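Local coordinates for protein beta-lactamase (Nostoc sp., PDB 6NHS) that probably hydrolyses the beta-lactam ring of penicillin-type antibiotics, as a class D enzyme of the serine beta-lactamase and penicillin-binding-protein superfamily, at residues Asn29-Lys34 against Thr249-Lys254; Ser80-Ile85 against Leu183-Asp188; Arg105-Phe108 against Trp114-Gln117; Ile234-Arg237 against Asp241-Ala244. All coordinates share one frame; numbering follows the deposited sequence. Where two conformers were deposited one is given.

The four contacts fall into two groups, one on the antiparallel sheet and one in the helical part. Contacts 1 and 4, with centres about 11 Å apart, share helix 239-255 on the sheet; they meet where Lys-34 O lies 2.9 Å from Asp-235 N and where Ile-33 packs on Ile-234 and Ala-244. Contacts 2 and 3, also about 11 Å apart between centres, are joined by Arg-105, which in the conformer given bridges to acids of contact 2. Contact 3 borders the probable active site, Tyr-116 touching Lys-66 of the SxxK pattern. Contacts 1 and 2 are about 32 Å apart between centres.

Contact 1 of 4, residues Asn29-Lys34 against Thr249-Lys254; sequences NQLGIK and TRRSLK
Leu-31 lays its CD2 methyl over one face of the Arg-251 guanidinium, 3.5 Å above the plane and displaced from the centre of the group. The methyl is 3.7 Å from Arg-251 NH2 and 3.8 Å from Arg-251 CZ, so an apolar branch rests against the flat cation rather than meeting an N-H end-on. Arg-251 gets there with CG anti to its carbonyl carbon (chi1 -60°) and a chain extended from CG to NE, which carries the charged group away from its helix toward the end of helix 25-30. Leu-31 has the same first torsion, and the two side chains cross obliquely. Gln-30 adds a looser touch, its CB 4.2 Å from Arg-251 NH1, approaching neither over the face nor at the edge. The contact joins the N-terminal helix to the C-terminal helix 239-255, which packs on the central antiparallel sheet of the serine beta-lactamase fold. Helix 25-30 closes in a Schellman motif, with Gly-32 as the C-prime residue at positive phi, and the chain then runs on to strand 35-41. The polar partner of Arg-251 is on its own helix: NE forms a salt bridge with Glu-247, which probably helps to fix the guanidinium under the leucine. Leu-31 also touches Glu-247 and Val-248, while Ile-33 turns to Ala-244 and Val-248 farther back along the same helix.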
# COMPACT_ATOMS: atom_id res chain seq x y z
N ASN A 29 14.38 -6.01 -16.32
CA ASN A 29 14.62 -6.78 -17.53
C ASN A 29 15.14 -8.18 -17.22
O ASN A 29 14.85 -9.12 -17.97
CB ASN A 29 15.58 -6.02 -18.45
CG ASN A 29 15.03 -4.67 -18.86
OD1 ASN A 29 13.85 -4.53 -19.20
ND2 ASN A 29 15.89 -3.65 -18.84
N GLN A 30 15.88 -8.34 -16.12
CA GLN A 30 16.33 -9.67 -15.72
C GLN A 30 15.15 -10.58 -15.41
O GLN A 30 15.11 -11.74 -15.83
CB GLN A 30 17.26 -9.57 -14.51
CG GLN A 30 18.54 -8.77 -14.75
CD GLN A 30 19.73 -9.63 -15.07
OE1 GLN A 30 19.77 -10.80 -14.70
NE2 GLN A 30 20.71 -9.06 -15.76
N LEU A 31 14.17 -10.06 -14.67
CA LEU A 31 12.98 -10.81 -14.32
C LEU A 31 11.92 -10.80 -15.42
O LEU A 31 10.88 -11.44 -15.26
CB LEU A 31 12.38 -10.26 -13.03
CG LEU A 31 13.36 -10.31 -11.86
CD1 LEU A 31 12.81 -9.60 -10.65
CD2 LEU A 31 13.72 -11.76 -11.51
N GLY A 32 12.17 -10.11 -16.53
CA GLY A 32 11.24 -10.12 -17.65
C GLY A 32 9.91 -9.48 -17.36
O GLY A 32 8.89 -9.92 -17.90
N ILE A 33 9.88 -8.44 -16.53
CA ILE A 33 8.63 -7.77 -16.20
C ILE A 33 8.70 -6.32 -16.65
O ILE A 33 9.77 -5.70 -16.69
CB ILE A 33 8.30 -7.86 -14.69
CG1 ILE A 33 9.10 -6.81 -13.90
CG2 ILE A 33 8.61 -9.25 -14.14
CD1 ILE A 33 8.80 -6.83 -12.44
N LYS A 34 7.54 -5.78 -17.01
CA LYS A 34 7.39 -4.37 -17.35
C LYS A 34 6.84 -3.63 -16.14
O LYS A 34 5.90 -4.11 -15.49
CB LYS A 34 6.46 -4.20 -18.55
CG LYS A 34 6.93 -4.90 -19.80
CD LYS A 34 6.04 -4.56 -20.99
CE LYS A 34 6.54 -5.22 -22.27
NZ LYS A 34 5.67 -4.87 -23.43
N THR A 249 11.74 -4.64 -5.89
CA THR A 249 11.98 -3.66 -4.83
C THR A 249 13.25 -4.01 -4.07
O THR A 249 14.10 -3.14 -3.84
CB THR A 249 10.78 -3.61 -3.89
OG1 THR A 249 9.58 -3.41 -4.65
CG2 THR A 249 10.92 -2.46 -2.90
N ARG A 250 13.41 -5.28 -3.70
CA ARG A 250 14.62 -5.73 -3.01
C ARG A 250 15.87 -5.43 -3.82
O ARG A 250 16.83 -4.85 -3.32
CB ARG A 250 14.56 -7.24 -2.74
CG ARG A 250 13.55 -7.68 -1.74
CD ARG A 250 13.81 -9.14 -1.36
NE ARG A 250 12.92 -9.54 -0.29
CZ ARG A 250 13.17 -9.30 0.99
NH1 ARG A 250 12.29 -9.68 1.91
NH2 ARG A 250 14.30 -8.72 1.34
N ARG A 251 15.87 -5.84 -5.09
CA ARG A 251 17.05 -5.65 -5.93
C ARG A 251 17.34 -4.17 -6.14
O ARG A 251 18.51 -3.77 -6.23
CB ARG A 251 16.87 -6.37 -7.26
CG ARG A 251 16.66 -7.87 -7.10
CD ARG A 251 16.71 -8.58 -8.44
NE ARG A 251 16.45 -10.01 -8.29
CZ ARG A 251 16.71 -10.91 -9.24
NH1 ARG A 251 17.24 -10.54 -10.39
NH2 ARG A 251 16.44 -12.20 -9.02
N SER A 252 16.30 -3.34 -6.22
CA SER A 252 16.51 -1.91 -6.39
C SER A 252 17.18 -1.30 -5.16
O SER A 252 18.16 -0.56 -5.28
CB SER A 252 15.18 -1.21 -6.68
OG SER A 252 14.55 -1.76 -7.82
N LEU A 253 16.65 -1.61 -3.97
CA LEU A 253 17.24 -1.09 -2.74
C LEU A 253 18.68 -1.56 -2.56
O LEU A 253 19.54 -0.78 -2.13
CB LEU A 253 16.38 -1.51 -1.54
CG LEU A 253 14.97 -0.91 -1.50
CD1 LEU A 253 14.15 -1.55 -0.39
CD2 LEU A 253 15.02 0.60 -1.33
N LYS A 254 18.96 -2.82 -2.87
CA LYS A 254 20.34 -3.30 -2.75
C LYS A 254 21.25 -2.63 -3.77
O LYS A 254 22.42 -2.36 -3.47
CB LYS A 254 20.38 -4.82 -2.91
CG LYS A 254 19.94 -5.57 -1.66
CD LYS A 254 20.31 -7.04 -1.71
CE LYS A 254 19.27 -7.84 -2.47
NZ LYS A 254 18.85 -9.04 -1.68

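Contact 2 of 4, residues Ser80-Ile85 against Leu183-Asp188; sequences SNDVAI and LDLVQD. With FMT (formic acid), chain C.
Asp-82 meets Leu-185 with its own backbone N buried by the contact and without a partner in the model, while its carboxylate rests on a methyl, Asp-82 OD1 3.5 Å from Leu-185 CD2. The loop that follows helix 65-76 carries an Asx turn, and it meets helix 180-189 in the helical part of the class D beta-lactamase fold. With CG between the backbone N and the carbonyl carbon (chi1 55°), the carboxylate is brought across the leucine at about a right angle, OD1 to the methyl, leaving OD2 to a salt bridge. The other methyl of Leu-185, CD1, reaches the loop backbone at Asn-81 CA, 4.2 Å away, while Leu-74 of helix 65-76 also touches the leucine. In the conformer given, Arg-105 NH2 pairs with both Asp-82 OD2 and Asp-188 OD2, and this shared cation probably offsets the repulsion between the two acids, whose OD2 atoms are 5.2 Å apart. Within the turn, Asn-81 OD1 accepts from Val-83 N at 3.0 Å and more weakly from Ala-84 N. On the loop's other flank a formate, probably from the crystallisation liquor, takes a hydrogen bond through O1 from Ser-80 N at 3.1 Å.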
# COMPACT_ATOMS: atom_id res chain seq x y z
N SER A 80 -11.23 -0.53 17.20
CA SER A 80 -10.76 0.15 18.41
C SER A 80 -9.24 0.19 18.51
O SER A 80 -8.68 1.19 18.99
CB SER A 80 -11.37 -0.50 19.66
OG SER A 80 -10.99 -1.86 19.74
N ASN A 81 -8.55 -0.85 18.07
CA ASN A 81 -7.09 -0.92 18.16
C ASN A 81 -6.62 -2.04 17.24
O ASN A 81 -7.40 -2.56 16.43
CB ASN A 81 -6.64 -1.10 19.61
CG ASN A 81 -7.28 -2.30 20.27
OD1 ASN A 81 -7.37 -3.37 19.66
ND2 ASN A 81 -7.74 -2.14 21.51
N ASP A 82 -5.35 -2.44 17.38
CA ASP A 82 -4.71 -3.40 16.49
C ASP A 82 -5.08 -4.86 16.78
O ASP A 82 -4.80 -5.73 15.94
CB ASP A 82 -3.18 -3.26 16.54
CG ASP A 82 -2.63 -3.38 17.95
OD1 ASP A 82 -3.22 -2.77 18.87
OD2 ASP A 82 -1.63 -4.11 18.14
N VAL A 83 -5.67 -5.15 17.94
CA VAL A 83 -6.08 -6.51 18.26
C VAL A 83 -7.59 -6.71 18.24
O VAL A 83 -8.05 -7.85 18.36
CB VAL A 83 -5.51 -6.97 19.63
CG1 VAL A 83 -3.96 -6.94 19.61
CG2 VAL A 83 -6.05 -6.13 20.77
N ALA A 84 -8.37 -5.63 18.09
CA ALA A 84 -9.82 -5.76 18.02
C ALA A 84 -10.22 -6.72 16.90
O ALA A 84 -9.65 -6.68 15.80
CB ALA A 84 -10.47 -4.39 17.81
N ILE A 85 -11.19 -7.58 17.19
CA ILE A 85 -11.56 -8.68 16.30
C ILE A 85 -12.76 -8.27 15.45
O ILE A 85 -13.71 -7.67 15.96
CB ILE A 85 -11.88 -9.95 17.10
CG1 ILE A 85 -10.61 -10.53 17.74
CG2 ILE A 85 -12.56 -11.01 16.21
CD1 ILE A 85 -10.91 -11.59 18.81
N LEU A 183 -1.11 6.68 14.12
CA LEU A 183 0.13 6.49 13.36
C LEU A 183 0.95 5.34 13.92
O LEU A 183 1.46 4.51 13.16
CB LEU A 183 0.97 7.77 13.39
CG LEU A 183 0.34 9.06 12.88
CD1 LEU A 183 1.33 10.22 12.99
CD2 LEU A 183 -0.15 8.89 11.45
N ASP A 184 1.11 5.29 15.25
CA ASP A 184 1.89 4.23 15.87
C ASP A 184 1.34 2.85 15.52
O ASP A 184 2.10 1.92 15.22
CB ASP A 184 1.91 4.40 17.39
CG ASP A 184 2.77 5.57 17.84
OD1 ASP A 184 3.54 6.12 17.03
OD2 ASP A 184 2.66 5.94 19.03
N LEU A 185 0.02 2.69 15.56
CA LEU A 185 -0.57 1.38 15.30
C LEU A 185 -0.38 0.98 13.84
O LEU A 185 0.02 -0.15 13.55
CB LEU A 185 -2.06 1.38 15.67
CG LEU A 185 -2.37 1.54 17.16
CD1 LEU A 185 -3.87 1.70 17.38
CD2 LEU A 185 -1.83 0.35 17.94
N VAL A 186 -0.63 1.90 12.91
CA VAL A 186 -0.54 1.55 11.50
C VAL A 186 0.91 1.30 11.10
O VAL A 186 1.21 0.37 10.34
CB VAL A 186 -1.20 2.63 10.63
CG1 VAL A 186 -0.96 2.35 9.16
CG2 VAL A 186 -2.71 2.68 10.93
N GLN A 187 1.84 2.13 11.58
CA GLN A 187 3.24 1.91 11.26
C GLN A 187 3.72 0.57 11.79
O GLN A 187 4.58 -0.07 11.18
CB GLN A 187 4.09 3.06 11.80
CG GLN A 187 3.86 4.36 11.01
CD GLN A 187 4.57 5.57 11.59
OE1 GLN A 187 4.63 5.75 12.82
NE2 GLN A 187 5.12 6.41 10.71
N ASP A 188 3.15 0.09 12.90
CA ASP A 188 3.57 -1.20 13.43
C ASP A 188 3.06 -2.35 12.58
O ASP A 188 3.80 -3.31 12.32
CB ASP A 188 3.12 -1.36 14.88
CG ASP A 188 3.74 -2.57 15.55
OD1 ASP A 188 4.96 -2.54 15.79
OD2 ASP A 188 3.02 -3.55 15.82
C FMT C . -13.90 -3.40 16.60
O1 FMT C . -13.51 -2.64 17.49
O2 FMT C . -14.34 -4.55 16.77

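Contact 3 of 4, residues Arg105-Phe108 against Trp114-Gln117; sequences RQAF and WFYQ
Ala-107 presses its methyl onto one face of the Phe-115 ring, a CH-pi contact with CB 3.9 Å from the ring centroid and 28° off the normal. It joins two consecutive helices, 104-110 and 113-123, in the helical part of the serine beta-lactamase fold, with only a short turn between them. This is the tight part of the interface: Ala-107 CB lies 3.5 Å from Phe-115 CG, over the root of the ring rather than its far end. The same methyl lies 3.8 Å from Tyr-116 CE2 and so touches two aromatic side chains of successive residues, the rings lying in roughly perpendicular directions from it. Their first torsions differ: Phe-115, with CG anti to the backbone N (chi1 -174°), turns its ring face to the methyl, whereas Tyr-116, with CG anti to the carbonyl carbon (chi1 -80°), meets it obliquely. Thr-102, Ile-104 and Ile-79 also touch Phe-115. Toward the probable active site, Tyr-116 touches Lys-66 of the SxxK pattern, and its hydroxyl is hydrogen-bonded to Ser-70 OG; a bound formate, probably from the crystallisation liquor, also lies beside the tyrosine side chain. The looser, partly exposed side is that of Arg-105, whose CB points away from helix 113-123. Phe-108 is buried against Lys-66 and Ile-67, and the Tyr-116 hydroxyl comes to the edge of the Phe-108 ring, near the plane of that ring, with Tyr-116 OH 3.5 Å from Phe-108 CD2.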
# COMPACT_ATOMS: atom_id res chain seq x y z
N ARG A 105 -4.12 -6.21 12.23
CA ARG A 105 -2.73 -6.56 11.96
C ARG A 105 -2.64 -7.79 11.06
O ARG A 105 -1.87 -7.81 10.10
CB ARG A 105 -1.96 -6.79 13.26
CG ARG A 105 -0.54 -7.31 13.03
CD ARG A 105 0.24 -7.53 14.32
NE ARG A 105 0.58 -6.26 14.96
CZ ARG A 105 -0.10 -5.71 15.96
NH1 ARG A 105 -1.17 -6.33 16.45
NH2 ARG A 105 0.29 -4.55 16.46
N GLN A 106 -3.42 -8.83 11.38
CA GLN A 106 -3.39 -10.03 10.56
C GLN A 106 -4.14 -9.84 9.25
O GLN A 106 -3.74 -10.41 8.22
CB GLN A 106 -3.95 -11.22 11.35
CG GLN A 106 -3.15 -11.56 12.64
CD GLN A 106 -1.67 -11.77 12.37
OE1 GLN A 106 -1.29 -12.55 11.49
NE2 GLN A 106 -0.82 -11.06 13.10
N ALA A 107 -5.21 -9.04 9.24
CA ALA A 107 -5.88 -8.73 7.98
C ALA A 107 -4.95 -7.98 7.04
O ALA A 107 -4.94 -8.22 5.82
CB ALA A 107 -7.16 -7.92 8.23
N PHE A 108 -4.15 -7.05 7.59
CA PHE A 108 -3.13 -6.37 6.79
C PHE A 108 -2.11 -7.37 6.26
O PHE A 108 -1.79 -7.38 5.07
CB PHE A 108 -2.45 -5.30 7.65
CG PHE A 108 -1.64 -4.30 6.86
CD1 PHE A 108 -0.29 -4.52 6.61
CD2 PHE A 108 -2.23 -3.14 6.37
CE1 PHE A 108 0.46 -3.59 5.89
CE2 PHE A 108 -1.48 -2.21 5.64
CZ PHE A 108 -0.14 -2.44 5.41
N TRP A 114 -12.22 -8.85 2.99
CA TRP A 114 -13.53 -8.71 3.63
C TRP A 114 -13.44 -7.89 4.92
O TRP A 114 -14.36 -7.14 5.24
CB TRP A 114 -14.16 -10.07 3.90
CG TRP A 114 -13.50 -10.93 4.96
CD1 TRP A 114 -12.69 -12.01 4.75
CD2 TRP A 114 -13.62 -10.79 6.39
NE1 TRP A 114 -12.29 -12.55 5.96
CE2 TRP A 114 -12.84 -11.82 6.98
CE3 TRP A 114 -14.30 -9.90 7.23
CZ2 TRP A 114 -12.73 -11.97 8.36
CZ3 TRP A 114 -14.19 -10.06 8.60
CH2 TRP A 114 -13.41 -11.09 9.15
N PHE A 115 -12.33 -8.02 5.67
CA PHE A 115 -12.13 -7.23 6.88
C PHE A 115 -12.16 -5.74 6.55
O PHE A 115 -12.85 -4.95 7.21
CB PHE A 115 -10.79 -7.64 7.52
CG PHE A 115 -10.52 -6.99 8.86
CD1 PHE A 115 -9.94 -5.73 8.94
CD2 PHE A 115 -10.78 -7.67 10.04
CE1 PHE A 115 -9.67 -5.14 10.17
CE2 PHE A 115 -10.51 -7.09 11.27
CZ PHE A 115 -9.95 -5.84 11.34
N TYR A 116 -11.43 -5.34 5.51
CA TYR A 116 -11.37 -3.93 5.15
C TYR A 116 -12.64 -3.44 4.48
O TYR A 116 -12.92 -2.24 4.51
CB TYR A 116 -10.15 -3.69 4.28
CG TYR A 116 -8.90 -3.59 5.11
CD1 TYR A 116 -8.44 -2.35 5.55
CD2 TYR A 116 -8.20 -4.72 5.51
CE1 TYR A 116 -7.31 -2.24 6.32
CE2 TYR A 116 -7.07 -4.63 6.29
CZ TYR A 116 -6.63 -3.38 6.69
OH TYR A 116 -5.50 -3.26 7.47
N GLN A 117 -13.43 -4.34 3.89
CA GLN A 117 -14.74 -3.92 3.39
C GLN A 117 -15.68 -3.58 4.53
O GLN A 117 -16.47 -2.63 4.43
CB GLN A 117 -15.33 -5.01 2.49
CG GLN A 117 -14.62 -5.13 1.14
CD GLN A 117 -15.17 -6.28 0.32
OE1 GLN A 117 -15.26 -7.41 0.79
NE2 GLN A 117 -15.57 -5.98 -0.91

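Contact 4 of 4, residues Ile234-Arg237 against Asp241-Ala244; sequences IDIR and DAAA
Ile-236 overlaps the side chain of Asp-241, its CG2 methyl 4.0 Å from Asp-241 CB, the two side chains running alongside each other and pointing opposite ways. The pair lies at the turn from strand 226-236 into helix 239-255, where the last strand in chain order, an inner strand of the antiparallel sheet in the serine beta-lactamase fold, leads into the C-terminal helix. The helix folds back on the strand it follows. Asp-241 OD2 receives the backbone N-H of Arg-237 at 2.7 Å, a fairly straight bond (159°) that uses the anti lone pair, away from the other carboxylate oxygen. Asn-238 N donates to the same oxygen, so two successive backbone N-H groups grip OD2 and hold the turn. Farther along Ile-236, CD1 reaches Ala-242 CB at 4.2 Å, and Trp-206 of strand 198-207 touches both residues. Ile-234, two residues back on the strand, places CG1 between its backbone N and carbonyl carbon (chi1 68°), and from there CD1 extends to the helix, 4.3 Å from Ala-244 CB. At the exposed side, Arg-237 bends at chi3 and returns over its own strand: NH2 makes a salt bridge with Asp-235 OD2, its hydrogen bond weak, while Asp-235 OD1 is held by Arg-54. On the inner side, Ile-234 CD1 packs against the first turn's backbone, 3.3 Å from Asp-241 O.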
# COMPACT_ATOMS: atom_id res chain seq x y z
N ILE A 234 4.03 -2.84 -11.41
CA ILE A 234 4.39 -3.73 -12.51
C ILE A 234 3.14 -4.26 -13.20
O ILE A 234 2.04 -4.25 -12.64
CB ILE A 234 5.26 -4.92 -12.04
CG1 ILE A 234 4.43 -5.86 -11.16
CG2 ILE A 234 6.49 -4.43 -11.31
CD1 ILE A 234 5.08 -7.22 -10.92
N ASP A 235 3.34 -4.75 -14.42
CA ASP A 235 2.36 -5.59 -15.08
C ASP A 235 2.47 -7.02 -14.56
O ASP A 235 3.57 -7.56 -14.42
CB ASP A 235 2.57 -5.60 -16.60
CG ASP A 235 2.25 -4.28 -17.26
OD1 ASP A 235 1.73 -3.36 -16.58
OD2 ASP A 235 2.51 -4.16 -18.47
N ILE A 236 1.33 -7.65 -14.28
CA ILE A 236 1.27 -9.06 -13.93
C ILE A 236 0.52 -9.78 -15.04
O ILE A 236 -0.69 -9.57 -15.22
CB ILE A 236 0.60 -9.29 -12.56
CG1 ILE A 236 1.46 -8.70 -11.45
CG2 ILE A 236 0.37 -10.78 -12.32
CD1 ILE A 236 0.85 -8.87 -10.07
N ARG A 237 1.23 -10.62 -15.80
CA ARG A 237 0.61 -11.38 -16.88
C ARG A 237 0.62 -12.88 -16.64
O ARG A 237 0.00 -13.62 -17.42
CB ARG A 237 1.28 -11.05 -18.21
CG ARG A 237 0.77 -9.74 -18.83
CD ARG A 237 1.47 -9.39 -20.13
NE ARG A 237 2.57 -8.46 -19.91
CZ ARG A 237 2.46 -7.14 -19.98
NH1 ARG A 237 1.29 -6.59 -20.28
NH2 ARG A 237 3.52 -6.37 -19.77
N ASP A 241 4.77 -13.51 -12.21
CA ASP A 241 5.04 -12.07 -12.16
C ASP A 241 4.76 -11.49 -10.79
O ASP A 241 5.37 -10.48 -10.40
CB ASP A 241 4.20 -11.34 -13.21
CG ASP A 241 4.59 -11.69 -14.63
OD1 ASP A 241 5.74 -12.16 -14.83
OD2 ASP A 241 3.76 -11.49 -15.55
N ALA A 242 3.83 -12.08 -10.03
CA ALA A 242 3.43 -11.50 -8.75
C ALA A 242 4.59 -11.46 -7.77
O ALA A 242 4.75 -10.49 -7.02
CB ALA A 242 2.25 -12.28 -8.16
N ALA A 243 5.41 -12.52 -7.74
CA ALA A 243 6.56 -12.53 -6.85
C ALA A 243 7.57 -11.44 -7.18
O ALA A 243 8.35 -11.04 -6.31
CB ALA A 243 7.25 -13.90 -6.90
N ALA A 244 7.55 -10.92 -8.42
CA ALA A 244 8.50 -9.88 -8.79
C ALA A 244 8.19 -8.55 -8.12
O ALA A 244 9.07 -7.68 -8.09
CB ALA A 244 8.52 -9.72 -10.31